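Local coordinates for chitinase (Chromobacterium violaceum, PDB 4TXG), which probably hydrolyses the glycosidic bonds of chitin as a family 18 glycoside hydrolase, at residues G158-W163 with W603-D608; P171-S176 with Y622-T627; L679-R684 with V753-V758; S711-K716 with V737-P742. All coordinates share one frame; numbering follows the deposited sequence.

Contact 1 of 4, residues G158-W163 with W603-D608; sequences GYFTSW and WELAGD
Glu-604 OE2 is gripped by three groups. The hydroxyl of Thr-161 donates to it from OG1 over 2.7 Å, coming from above the carboxylate plane, 37° out of it; water 1 donates to the same OE2 at 2.8 Å; and Arg-164 adds a salt bridge. Water 1 also accepts a bond from the Ala-606 amide N at 3.1 Å, tying the acid to its own short 3-10 turn. One residue back, the Leu-605 amide N gives a nearly straight bond to Tyr-159 O, 2.9 Å long.

Trp-603 packs against Tyr-159, Thr-161 and Trp-163. With its CG anti to the backbone N (chi1 180°), the indole crosses the side chains of Tyr-159 and Thr-161 at about a right angle. Its CE3 sits over one face of the Tyr-159 ring, 3.5 Å from CG, with the planes inclined at 47°. Thr-161 CG2 rests 3.6 Å from Trp-603 CZ2, and Trp-163 CZ2 approaches the indole's edge. The phenol OH of Tyr-159 bonds Asp-310.

A cis peptide links Trp-603 to Glu-604, as in other family 18 chitinases. The parallel strands 155-161 and 599-603 meet here to close the TIM barrel at the end that, in this family, holds the substrate site.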
loop_
_atom_site.group_PDB
_atom_site.type_symbol
_atom_site.label_atom_id
_atom_site.label_comp_id
_atom_site.label_asym_id
_atom_site.label_seq_id
_atom_site.Cartn_x
_atom_site.Cartn_y
_atom_site.Cartn_z
ATOM N N GLY A 158 -1.538 -12.248 0.694
ATOM C CA GLY A 158 -2.629 -12.364 -0.257
ATOM C C GLY A 158 -3.910 -11.762 0.276
ATOM O O GLY A 158 -4.298 -12.033 1.416
ATOM N N TYR A 159 -4.555 -10.924 -0.534
ATOM C CA TYR A 159 -5.891 -10.450 -0.211
ATOM C C TYR A 159 -6.933 -11.491 -0.582
ATOM O O TYR A 159 -6.967 -11.974 -1.716
ATOM C CB TYR A 159 -6.203 -9.145 -0.935
ATOM C CG TYR A 159 -5.724 -7.929 -0.193
ATOM C CD1 TYR A 159 -6.514 -7.335 0.778
ATOM C CD2 TYR A 159 -4.491 -7.359 -0.481
ATOM C CE1 TYR A 159 -6.082 -6.218 1.459
ATOM C CE2 TYR A 159 -4.052 -6.236 0.189
ATOM C CZ TYR A 159 -4.854 -5.668 1.161
ATOM O OH TYR A 159 -4.412 -4.549 1.841
ATOM N N PHE A 160 -7.772 -11.822 0.389
ATOM C CA PHE A 160 -8.902 -12.729 0.208
ATOM C C PHE A 160 -10.197 -11.937 0.234
ATOM O O PHE A 160 -10.523 -11.332 1.252
ATOM C CB PHE A 160 -8.923 -13.775 1.321
ATOM C CG PHE A 160 -10.105 -14.700 1.261
ATOM C CD1 PHE A 160 -10.071 -15.831 0.450
ATOM C CD2 PHE A 160 -11.251 -14.437 1.999
ATOM C CE1 PHE A 160 -11.152 -16.693 0.395
ATOM C CE2 PHE A 160 -12.345 -15.291 1.946
ATOM C CZ PHE A 160 -12.294 -16.428 1.140
ATOM N N THR A 161 -10.934 -11.935 -0.869
ATOM C CA THR A 161 -12.171 -11.164 -0.927
ATOM C C THR A 161 -13.348 -11.982 -0.433
ATOM O O THR A 161 -13.438 -13.185 -0.696
ATOM C CB THR A 161 -12.452 -10.651 -2.357
ATOM O OG1 THR A 161 -12.564 -11.759 -3.256
ATOM C CG2 THR A 161 -11.321 -9.739 -2.826
ATOM N N SER A 162 -14.259 -11.317 0.275
ATOM C CA SER A 162 -15.376 -12.000 0.941
ATOM C C SER A 162 -16.511 -12.389 0.012
ATOM O O SER A 162 -17.376 -13.191 0.390
ATOM C CB SER A 162 -15.941 -11.109 2.051
ATOM O OG SER A 162 -16.571 -9.952 1.512
ATOM N N TRP A 163 -16.522 -11.823 -1.194
ATOM C CA TRP A 163 -17.725 -11.895 -2.012
ATOM C C TRP A 163 -17.758 -12.989 -3.075
ATOM O O TRP A 163 -18.701 -13.038 -3.857
ATOM C CB TRP A 163 -17.985 -10.536 -2.684
ATOM C CG TRP A 163 -16.812 -9.869 -3.375
ATOM C CD1 TRP A 163 -16.437 -10.013 -4.685
ATOM C CD2 TRP A 163 -15.907 -8.913 -2.807
ATOM N NE1 TRP A 163 -15.345 -9.221 -4.958
ATOM C CE2 TRP A 163 -15.002 -8.532 -3.819
ATOM C CE3 TRP A 163 -15.773 -8.340 -1.535
ATOM C CZ2 TRP A 163 -13.980 -7.610 -3.604
ATOM C CZ3 TRP A 163 -14.755 -7.429 -1.320
ATOM C CH2 TRP A 163 -13.871 -7.073 -2.347
ATOM N N TRP A 603 -3.373 -8.448 -4.903
ATOM C CA TRP A 603 -4.822 -8.422 -4.999
ATOM C C TRP A 603 -5.189 -9.123 -6.300
ATOM O O TRP A 603 -4.729 -8.670 -7.347
ATOM C CB TRP A 603 -5.333 -6.976 -5.029
ATOM C CG TRP A 603 -6.813 -6.904 -5.128
ATOM C CD1 TRP A 603 -7.575 -7.096 -6.249
ATOM C CD2 TRP A 603 -7.724 -6.667 -4.057
ATOM N NE1 TRP A 603 -8.910 -6.991 -5.937
ATOM C CE2 TRP A 603 -9.028 -6.714 -4.599
ATOM C CE3 TRP A 603 -7.567 -6.407 -2.687
ATOM C CZ2 TRP A 603 -10.168 -6.515 -3.819
ATOM C CZ3 TRP A 603 -8.696 -6.205 -1.921
ATOM C CH2 TRP A 603 -9.981 -6.262 -2.485
ATOM N N GLU A 604 -5.974 -10.200 -6.294
ATOM C CA GLU A 604 -6.495 -10.904 -5.123
ATOM C C GLU A 604 -6.253 -12.394 -5.350
ATOM O O GLU A 604 -5.963 -12.813 -6.472
ATOM C CB GLU A 604 -7.996 -10.642 -4.941
ATOM C CG GLU A 604 -8.780 -10.985 -6.216
ATOM C CD GLU A 604 -10.287 -10.920 -6.055
ATOM O OE1 GLU A 604 -10.906 -9.978 -6.610
ATOM O OE2 GLU A 604 -10.852 -11.818 -5.398
ATOM N N LEU A 605 -6.393 -13.196 -4.300
ATOM C CA LEU A 605 -6.102 -14.627 -4.388
ATOM C C LEU A 605 -6.871 -15.323 -5.520
ATOM O O LEU A 605 -6.315 -16.155 -6.242
ATOM C CB LEU A 605 -6.402 -15.297 -3.049
ATOM C CG LEU A 605 -5.309 -15.067 -1.997
ATOM C CD1 LEU A 605 -5.863 -15.227 -0.582
ATOM C CD2 LEU A 605 -4.170 -16.052 -2.229
ATOM N N ALA A 606 -8.134 -14.957 -5.704
ATOM C CA ALA A 606 -8.983 -15.640 -6.685
ATOM C C ALA A 606 -8.568 -15.396 -8.138
ATOM O O ALA A 606 -9.053 -16.076 -9.046
ATOM C CB ALA A 606 -10.431 -15.231 -6.495
ATOM N N GLY A 607 -7.686 -14.432 -8.366
ATOM C CA GLY A 607 -7.238 -14.142 -9.719
ATOM C C GLY A 607 -6.067 -14.983 -10.208
ATOM O O GLY A 607 -5.764 -14.987 -11.403
ATOM N N ASP A 608 -5.389 -15.678 -9.297
ATOM C CA ASP A 608 -4.236 -16.506 -9.680
ATOM C C ASP A 608 -4.738 -17.724 -10.460
ATOM O O ASP A 608 -5.918 -18.084 -10.364
ATOM C CB ASP A 608 -3.449 -16.927 -8.435
ATOM C CG ASP A 608 -2.025 -17.382 -8.749
ATOM O OD1 ASP A 608 -1.633 -17.431 -9.936
ATOM O OD2 ASP A 608 -1.301 -17.699 -7.781
HETATM O O HOH W 1 -9.797 -13.581 -3.539
#

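Contact 2 of 4, residues P171-S176 with Y622-T627; sequences PAYLAS and YFIGTT. With CS (cesium ion), chain N.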
loop_
_atom_site.group_PDB
_atom_site.type_symbol
_atom_site.label_atom_id
_atom_site.label_comp_id
_atom_site.label_asym_id
_atom_site.label_seq_id
_atom_site.Cartn_x
_atom_site.Cartn_y
_atom_site.Cartn_z
ATOM N N PRO A 171 -18.141 -18.703 -10.067
ATOM C CA PRO A 171 -17.031 -19.420 -9.429
ATOM C C PRO A 171 -16.736 -18.937 -8.009
ATOM O O PRO A 171 -16.582 -17.733 -7.773
ATOM C CB PRO A 171 -15.847 -19.125 -10.357
ATOM C CG PRO A 171 -16.474 -18.979 -11.705
ATOM C CD PRO A 171 -17.804 -18.294 -11.444
ATOM N N ALA A 172 -16.674 -19.881 -7.075
ATOM C CA ALA A 172 -16.388 -19.552 -5.685
ATOM C C ALA A 172 -14.895 -19.591 -5.435
ATOM O O ALA A 172 -14.166 -20.345 -6.075
ATOM C CB ALA A 172 -17.106 -20.522 -4.741
ATOM N N TYR A 173 -14.445 -18.766 -4.500
ATOM C CA TYR A 173 -13.097 -18.885 -3.978
ATOM C C TYR A 173 -13.195 -18.788 -2.470
ATOM O O TYR A 173 -13.452 -17.718 -1.922
ATOM C CB TYR A 173 -12.173 -17.809 -4.543
ATOM C CG TYR A 173 -10.720 -18.047 -4.197
ATOM C CD1 TYR A 173 -10.182 -17.576 -3.007
ATOM C CD2 TYR A 173 -9.891 -18.759 -5.058
ATOM C CE1 TYR A 173 -8.850 -17.798 -2.686
ATOM C CE2 TYR A 173 -8.557 -18.989 -4.747
ATOM C CZ TYR A 173 -8.043 -18.500 -3.561
ATOM O OH TYR A 173 -6.716 -18.724 -3.259
ATOM N N LEU A 174 -13.009 -19.927 -1.812
ATOM C CA LEU A 174 -13.234 -20.050 -0.378
ATOM C C LEU A 174 -11.917 -20.100 0.376
ATOM O O LEU A 174 -10.852 -20.239 -0.230
ATOM C CB LEU A 174 -14.048 -21.308 -0.084
ATOM C CG LEU A 174 -15.355 -21.407 -0.875
ATOM C CD1 LEU A 174 -16.120 -22.648 -0.427
ATOM C CD2 LEU A 174 -16.187 -20.136 -0.681
ATOM N N ALA A 175 -11.984 -19.980 1.699
ATOM C CA ALA A 175 -10.761 -19.941 2.501
ATOM C C ALA A 175 -10.000 -21.260 2.356
ATOM O O ALA A 175 -8.778 -21.316 2.505
ATOM C CB ALA A 175 -11.091 -19.649 3.970
ATOM N N SER A 176 -10.731 -22.317 2.021
ATOM C CA SER A 176 -10.128 -23.623 1.798
ATOM C C SER A 176 -9.372 -23.722 0.470
ATOM O O SER A 176 -8.637 -24.681 0.258
ATOM C CB SER A 176 -11.208 -24.710 1.863
ATOM O OG SER A 176 -12.291 -24.399 1.004
ATOM N N TYR A 622 -7.480 -22.470 -18.636
ATOM C CA TYR A 622 -7.010 -21.919 -17.374
ATOM C C TYR A 622 -8.180 -21.604 -16.452
ATOM O O TYR A 622 -9.273 -21.264 -16.896
ATOM C CB TYR A 622 -6.184 -20.650 -17.587
ATOM C CG TYR A 622 -4.824 -20.884 -18.197
ATOM C CD1 TYR A 622 -3.733 -21.205 -17.399
ATOM C CD2 TYR A 622 -4.628 -20.772 -19.571
ATOM C CE1 TYR A 622 -2.478 -21.413 -17.950
ATOM C CE2 TYR A 622 -3.371 -20.968 -20.134
ATOM C CZ TYR A 622 -2.304 -21.292 -19.316
ATOM O OH TYR A 622 -1.060 -21.502 -19.861
ATOM N N PHE A 623 -7.935 -21.707 -15.156
ATOM C CA PHE A 623 -8.958 -21.397 -14.175
ATOM C C PHE A 623 -8.224 -21.057 -12.893
ATOM O O PHE A 623 -6.997 -20.897 -12.900
ATOM C CB PHE A 623 -9.925 -22.575 -13.995
ATOM C CG PHE A 623 -11.225 -22.214 -13.304
ATOM C CD1 PHE A 623 -12.058 -21.236 -13.828
ATOM C CD2 PHE A 623 -11.607 -22.863 -12.140
ATOM C CE1 PHE A 623 -13.251 -20.902 -13.198
ATOM C CE2 PHE A 623 -12.799 -22.545 -11.507
ATOM C CZ PHE A 623 -13.619 -21.561 -12.037
ATOM N N ILE A 624 -8.975 -20.950 -11.806
ATOM C CA ILE A 624 -8.427 -20.594 -10.509
ATOM C C ILE A 624 -7.284 -21.527 -10.113
ATOM O O ILE A 624 -7.418 -22.751 -10.192
ATOM C CB ILE A 624 -9.533 -20.649 -9.439
ATOM C CG1 ILE A 624 -10.614 -19.604 -9.736
ATOM C CG2 ILE A 624 -8.945 -20.490 -8.047
ATOM C CD1 ILE A 624 -11.840 -19.723 -8.821
ATOM N N GLY A 625 -6.156 -20.949 -9.708
ATOM C CA GLY A 625 -5.005 -21.754 -9.346
ATOM C C GLY A 625 -3.976 -20.970 -8.569
ATOM O O GLY A 625 -4.294 -19.949 -7.963
ATOM N N THR A 626 -2.737 -21.453 -8.579
ATOM C CA THR A 626 -1.709 -20.857 -7.729
ATOM C C THR A 626 -0.364 -20.634 -8.420
ATOM O O THR A 626 0.663 -20.583 -7.750
ATOM C CB THR A 626 -1.446 -21.730 -6.477
ATOM O OG1 THR A 626 -0.962 -23.018 -6.883
ATOM C CG2 THR A 626 -2.719 -21.899 -5.645
ATOM N N THR A 627 -0.358 -20.492 -9.741
ATOM C CA THR A 627 0.914 -20.355 -10.469
ATOM C C THR A 627 1.771 -19.169 -10.001
ATOM O O THR A 627 2.965 -19.327 -9.724
ATOM C CB THR A 627 0.668 -20.235 -11.981
ATOM O OG1 THR A 627 0.160 -21.482 -12.462
ATOM C CG2 THR A 627 1.968 -19.913 -12.725
HETATM CS CS CS N . -5.588 -25.630 -0.425
HETATM O O HOH W 2 -5.135 -18.604 -5.421
HETATM O O HOH W 3 -7.784 -27.429 0.894
HETATM O O HOH W 4 -4.678 -26.356 2.302
#
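Pro-171 and Tyr-173, in the loop between barrel strands 155-161 and 185-193, lean on Phe-623 and Ile-624 at the end of the antiparallel hairpin formed by strands 609-612 and 621-624. The contact thus joins a loop of the TIM barrel to the two-stranded sheet just after the last barrel strand, near the protein surface.

Apolar packing carries most of it. Ile-624 CG2 lies in the plane of the Tyr-173 ring, at the edge between CD2 and CE2 and 3.6 Å from CD2. A chi1 of -170°, with CG anti to the backbone N, carries the Tyr-173 ring toward Ile-624. Pro-171 meets the far end of Phe-623, with CB 3.7 Å from CZ and CG in the ring plane at the rim. One face of the Phe-623 ring is covered by Ile-624 CG1, and Arg-615 makes a cation-pi contact with the same ring.

Of a different kind is the methyl-to-carbonyl contact made by the longer arm of Ile-624, whose CD1 ends 3.7 Å from Ala-172 O.

No direct hydrogen bond crosses between the segments; water does the bridging. Water 2 accepts the phenol proton of Tyr-173 OH at 2.7 Å and donates to Gly-625 O at 3.0 Å.

Metal binding involves the barrel loop. A cesium ion is held by the backbone of Ser-176 and Ile-178 and by waters 3 and 4, the Ser-176 O lying 3.3 Å from it.

Contact 3 of 4, residues L679-R684 with V753-V758; sequences LTIVNR and VTLDVV
Leu-679 and Leu-755 face each other as an antiparallel hydrogen-bonded pair, the amide N of Leu-679 reaching Leu-755 O at 2.7 Å while the Leu-755 amide N returns to Leu-679 O at 2.9 Å. Their side chains lie alongside each other and point the same way, with CD2 near CD2. Leu-679 CB additionally touches Val-757 CG1 at 4.1 Å, and strand 659-664 supplies Leu-663 to cover both residues.

At Thr-680 the pairing changes to a non-hydrogen-bonded position opposite Thr-754, on the other face of the sheet. The two threonine side chains lie side by side and point the same way, but Thr-754 directs CG2, not its hydroxyl, at its neighbour: its OG1 stands between the backbone N and the carbonyl carbon (chi1 61°), and CG2 comes to 3.2 Å from Thr-680 OG1. The backbones also draw close here, Thr-754 CA making a CH-O contact of 3.2 Å to Leu-679 O.

Ile-681 restores the hydrogen-bonded pattern with Val-753. Its amide N meets Val-753 O at 2.9 Å with the hydrogen almost in line (176°), and the Val-753 amide gives a bond of the same length to Ile-681 O. Ile-681 CD1 extends back to Leu-755 CD2, 4.1 Å away.

The chemistry therefore divides by face: leucine, isoleucine and valine make an apolar side turned into the beta-sandwich, whereas the threonines give the other side a more polar, solvent-accessible character.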
loop_
_atom_site.group_PDB
_atom_site.type_symbol
_atom_site.label_atom_id
_atom_site.label_comp_id
_atom_site.label_asym_id
_atom_site.label_seq_id
_atom_site.Cartn_x
_atom_site.Cartn_y
_atom_site.Cartn_z
ATOM N N LEU A 679 10.928 23.349 7.797
ATOM C CA LEU A 679 11.691 22.451 8.666
ATOM C C LEU A 679 11.919 23.109 10.025
ATOM O O LEU A 679 12.474 24.206 10.107
ATOM C CB LEU A 679 13.029 22.077 8.023
ATOM C CG LEU A 679 14.023 21.269 8.868
ATOM C CD1 LEU A 679 13.469 19.896 9.229
ATOM C CD2 LEU A 679 15.372 21.148 8.152
ATOM N N THR A 680 11.465 22.458 11.091
ATOM C CA THR A 680 11.685 22.985 12.436
ATOM C C THR A 680 12.695 22.107 13.152
ATOM O O THR A 680 12.561 20.888 13.171
ATOM C CB THR A 680 10.387 23.054 13.263
ATOM O OG1 THR A 680 9.472 23.973 12.646
ATOM C CG2 THR A 680 10.681 23.525 14.692
ATOM N N ILE A 681 13.718 22.740 13.716
ATOM C CA ILE A 681 14.759 22.030 14.457
ATOM C C ILE A 681 14.707 22.520 15.892
ATOM O O ILE A 681 14.730 23.728 16.127
ATOM C CB ILE A 681 16.168 22.282 13.866
ATOM C CG1 ILE A 681 16.222 21.892 12.384
ATOM C CG2 ILE A 681 17.232 21.537 14.682
ATOM C CD1 ILE A 681 17.482 22.392 11.669
ATOM N N VAL A 682 14.605 21.598 16.844
ATOM C CA VAL A 682 14.497 21.967 18.252
ATOM C C VAL A 682 15.647 21.375 19.058
ATOM O O VAL A 682 15.901 20.167 19.012
ATOM C CB VAL A 682 13.162 21.488 18.865
ATOM C CG1 VAL A 682 13.018 21.997 20.303
ATOM C CG2 VAL A 682 11.990 21.938 18.012
ATOM N N ASN A 683 16.345 22.230 19.793
ATOM C CA ASN A 683 17.432 21.783 20.647
ATOM C C ASN A 683 16.892 21.433 22.036
ATOM O O ASN A 683 16.552 22.319 22.809
ATOM C CB ASN A 683 18.514 22.866 20.719
ATOM C CG ASN A 683 19.669 22.485 21.619
ATOM O OD1 ASN A 683 19.777 21.341 22.056
ATOM N ND2 ASN A 683 20.557 23.441 21.883
ATOM N N ARG A 684 16.786 20.141 22.339
ATOM C CA ARG A 684 16.326 19.711 23.667
ATOM C C ARG A 684 17.476 19.223 24.543
ATOM O O ARG A 684 17.268 18.529 25.542
ATOM C CB ARG A 684 15.271 18.610 23.549
ATOM C CG ARG A 684 14.057 19.003 22.719
ATOM C CD ARG A 684 12.999 17.907 22.736
ATOM N NE ARG A 684 12.128 17.982 21.567
ATOM C CZ ARG A 684 12.160 17.116 20.556
ATOM N NH1 ARG A 684 13.009 16.091 20.568
ATOM N NH2 ARG A 684 11.333 17.269 19.535
ATOM N N VAL A 753 14.631 26.642 15.708
ATOM C CA VAL A 753 14.862 27.461 14.529
ATOM C C VAL A 753 14.099 26.818 13.374
ATOM O O VAL A 753 13.943 25.605 13.339
ATOM C CB VAL A 753 16.370 27.598 14.199
ATOM C CG1 VAL A 753 16.982 26.257 13.836
ATOM C CG2 VAL A 753 16.589 28.621 13.092
ATOM N N THR A 754 13.588 27.630 12.457
ATOM C CA THR A 754 12.864 27.092 11.311
ATOM C C THR A 754 13.466 27.579 10.001
ATOM O O THR A 754 14.057 28.662 9.932
ATOM C CB THR A 754 11.388 27.491 11.333
ATOM O OG1 THR A 754 11.294 28.923 11.288
ATOM C CG2 THR A 754 10.701 26.979 12.587
ATOM N N LEU A 755 13.310 26.771 8.961
ATOM C CA LEU A 755 13.702 27.178 7.621
ATOM C C LEU A 755 12.746 26.572 6.614
ATOM O O LEU A 755 12.234 25.472 6.817
ATOM C CB LEU A 755 15.138 26.761 7.302
ATOM C CG LEU A 755 15.533 25.305 7.524
ATOM C CD1 LEU A 755 16.587 24.902 6.504
ATOM C CD2 LEU A 755 16.061 25.108 8.934
ATOM N N ASP A 756 12.504 27.300 5.532
ATOM C CA ASP A 756 11.647 26.801 4.473
ATOM C C ASP A 756 12.482 25.985 3.504
ATOM O O ASP A 756 13.530 26.433 3.058
ATOM C CB ASP A 756 10.956 27.953 3.755
ATOM C CG ASP A 756 10.082 28.771 4.688
ATOM O OD1 ASP A 756 9.215 28.174 5.361
ATOM O OD2 ASP A 756 10.274 30.003 4.751
ATOM N N VAL A 757 12.029 24.777 3.195
ATOM C CA VAL A 757 12.754 23.942 2.244
ATOM C C VAL A 757 11.895 23.775 1.012
ATOM O O VAL A 757 10.703 24.054 1.051
ATOM C CB VAL A 757 13.116 22.575 2.833
ATOM C CG1 VAL A 757 13.920 22.768 4.116
ATOM C CG2 VAL A 757 11.871 21.751 3.112
ATOM N N VAL A 758 12.497 23.357 -0.095
ATOM C CA VAL A 758 11.726 23.117 -1.313
ATOM C C VAL A 758 12.238 21.861 -1.986
ATOM O O VAL A 758 13.449 21.686 -2.143
ATOM C CB VAL A 758 11.815 24.285 -2.319
ATOM C CG1 VAL A 758 11.054 23.956 -3.594
ATOM C CG2 VAL A 758 11.247 25.521 -1.729
#

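Contact 4 of 4, residues S711-K716 with V737-P742; sequences SGFGLK and VSVKLP. With CS (cesium ion), chain B.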
loop_
_atom_site.group_PDB
_atom_site.type_symbol
_atom_site.label_atom_id
_atom_site.label_comp_id
_atom_site.label_asym_id
_atom_site.label_seq_id
_atom_site.Cartn_x
_atom_site.Cartn_y
_atom_site.Cartn_z
ATOM N N SER A 711 15.532 30.032 2.781
ATOM C CA SER A 711 15.773 30.940 3.893
ATOM C C SER A 711 17.215 31.427 3.935
ATOM O O SER A 711 17.619 32.104 4.881
ATOM C CB SER A 711 15.408 30.260 5.214
ATOM O OG SER A 711 14.058 29.827 5.206
ATOM N N GLY A 712 17.985 31.085 2.904
ATOM C CA GLY A 712 19.369 31.512 2.806
ATOM C C GLY A 712 20.350 30.695 3.632
ATOM O O GLY A 712 21.488 31.121 3.828
ATOM N N PHE A 713 19.910 29.528 4.109
ATOM C CA PHE A 713 20.741 28.624 4.923
ATOM C C PHE A 713 21.776 27.830 4.105
ATOM O O PHE A 713 22.769 27.348 4.648
ATOM C CB PHE A 713 19.861 27.614 5.678
ATOM C CG PHE A 713 19.178 28.162 6.902
ATOM C CD1 PHE A 713 18.180 29.119 6.791
ATOM C CD2 PHE A 713 19.497 27.671 8.167
ATOM C CE1 PHE A 713 17.538 29.616 7.923
ATOM C CE2 PHE A 713 18.860 28.164 9.308
ATOM C CZ PHE A 713 17.881 29.138 9.182
ATOM N N GLY A 714 21.521 27.647 2.813
ATOM C CA GLY A 714 22.432 26.876 1.981
ATOM C C GLY A 714 22.304 25.360 2.091
ATOM O O GLY A 714 23.261 24.634 1.820
ATOM N N LEU A 715 21.126 24.885 2.486
ATOM C CA LEU A 715 20.824 23.451 2.489
ATOM C C LEU A 715 21.127 22.835 1.129
ATOM O O LEU A 715 20.755 23.394 0.099
ATOM C CB LEU A 715 19.353 23.222 2.857
ATOM C CG LEU A 715 18.807 21.792 2.927
ATOM C CD1 LEU A 715 17.712 21.714 3.983
ATOM C CD2 LEU A 715 18.272 21.309 1.588
ATOM N N LYS A 716 21.802 21.689 1.114
ATOM C CA LYS A 716 22.108 21.037 -0.156
ATOM C C LYS A 716 22.363 19.545 0.001
ATOM O O LYS A 716 22.596 19.050 1.101
ATOM C CB LYS A 716 23.325 21.690 -0.807
ATOM C CG LYS A 716 24.627 21.438 -0.070
ATOM C CD LYS A 716 25.744 22.289 -0.659
ATOM C CE LYS A 716 27.112 21.871 -0.143
ATOM N NZ LYS A 716 27.178 21.845 1.345
ATOM N N VAL A 737 21.414 15.003 2.816
ATOM C CA VAL A 737 21.338 16.460 2.791
ATOM C C VAL A 737 22.105 17.031 3.977
ATOM O O VAL A 737 22.154 16.405 5.030
ATOM C CB VAL A 737 19.861 16.906 2.830
ATOM C CG1 VAL A 737 19.715 18.366 3.229
ATOM C CG2 VAL A 737 19.208 16.622 1.489
ATOM N N SER A 738 22.728 18.192 3.791
ATOM C CA SER A 738 23.388 18.900 4.880
ATOM C C SER A 738 22.869 20.326 4.969
ATOM O O SER A 738 22.723 21.013 3.959
ATOM C CB SER A 738 24.902 18.915 4.683
ATOM O OG SER A 738 25.530 19.866 5.534
ATOM N N VAL A 739 22.589 20.771 6.185
ATOM C CA VAL A 739 22.364 22.189 6.411
ATOM C C VAL A 739 23.071 22.565 7.707
ATOM O O VAL A 739 23.059 21.807 8.672
ATOM C CB VAL A 739 20.863 22.543 6.467
ATOM C CG1 VAL A 739 20.171 21.809 7.621
ATOM C CG2 VAL A 739 20.672 24.072 6.570
ATOM N N LYS A 740 23.727 23.721 7.710
ATOM C CA LYS A 740 24.461 24.177 8.881
ATOM C C LYS A 740 23.813 25.416 9.479
ATOM O O LYS A 740 23.284 26.258 8.748
ATOM C CB LYS A 740 25.913 24.509 8.518
ATOM C CG LYS A 740 26.706 23.358 7.960
ATOM C CD LYS A 740 28.147 23.766 7.704
ATOM C CE LYS A 740 28.932 22.617 7.088
ATOM N NZ LYS A 740 30.348 22.982 6.819
ATOM N N LEU A 741 23.872 25.543 10.802
ATOM C CA LEU A 741 23.632 26.847 11.401
ATOM C C LEU A 741 24.654 27.802 10.798
ATOM O O LEU A 741 25.819 27.439 10.625
ATOM C CB LEU A 741 23.764 26.805 12.928
ATOM C CG LEU A 741 22.694 26.022 13.706
ATOM C CD1 LEU A 741 23.019 25.972 15.196
ATOM C CD2 LEU A 741 21.308 26.639 13.486
ATOM N N PRO A 742 24.230 29.025 10.448
ATOM C CA PRO A 742 25.215 30.013 9.989
ATOM C C PRO A 742 26.276 30.205 11.034
ATOM O O PRO A 742 25.987 30.038 12.220
ATOM C CB PRO A 742 24.416 31.307 9.834
ATOM C CG PRO A 742 23.065 30.943 9.868
ATOM C CD PRO A 742 22.867 29.559 10.445
HETATM CS CS CS B . 19.700 33.026 6.910
HETATM O O HOH W 5 22.654 32.284 5.892
HETATM O O HOH W 6 24.341 25.153 5.257
HETATM O O HOH W 7 24.042 28.222 7.017
HETATM O O HOH W 8 24.759 22.965 3.394
HETATM O O HOH W 9 19.930 33.675 9.719
#
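Val-739 and Val-737 on strand 734-740 project as two knobs against the loop 711-716, which in this beta-sandwich passes from the sheet containing strand 752-758 to the sheet that strand 716-719 edges. In Val-739 a chi1 of 61° puts CG1 between the backbone N and the carbonyl carbon, which leaves CG2 anti to the N; this CG2 fills the notch between Phe-713 and Leu-715, 3.7 Å from Phe-713 CB and 4.0 Å from Leu-715 CB. Val-737 pushes CG1 into the fork of Leu-715, reaching 3.6 Å from its CG, with CD1 and CD2 flanking the methyl. Leu-715 in turn touches Val-757 of the opposing sheet, so its side chain is wedged between the layers.

The Phe-713 ring continues this row, passing Lys-740 O and ending with CE2 near Pro-742 CD. Glycines at 712 and 714, both with positive phi, allow the sharp bends that set Phe-713 in place.

Where the loop stands off the strand, waters fill in: Phe-713 O accepts from waters 6 and 7, which bind the Lys-740 N and O respectively. Direct pairing begins only at Lys-716, whose O takes the Ser-738 amide N at 2.8 Å. Ser-738 O is gripped by the Lys-716 amide N at 3.1 Å and by water 8 at 2.9 Å, with Leu-715 CA making a CH-O contact to it at 3.4 Å.

The four contacts fall into two pairs on opposite sides of the chain's centre. Contacts 1 and 2 interlock at the barrel: Asp-608 O probably accepts the amide N-H of Gly-625 at 2.9 Å, and Phe-160 CE1 packs on Tyr-173 O. Of the four, contact 1 lies at the probable substrate site; contact 2 is a surface contact whose centre is 9 Å from that of contact 1. Contacts 3 and 4, 10 Å apart between centres, belong to the two sheets of the sandwich, and Ser-711 OG joins them through a probable 3.0 Å hydrogen bond from Asp-756 N. About 31 Å separates the nearest atoms of contacts 1 and 3, so these two contacts do not touch.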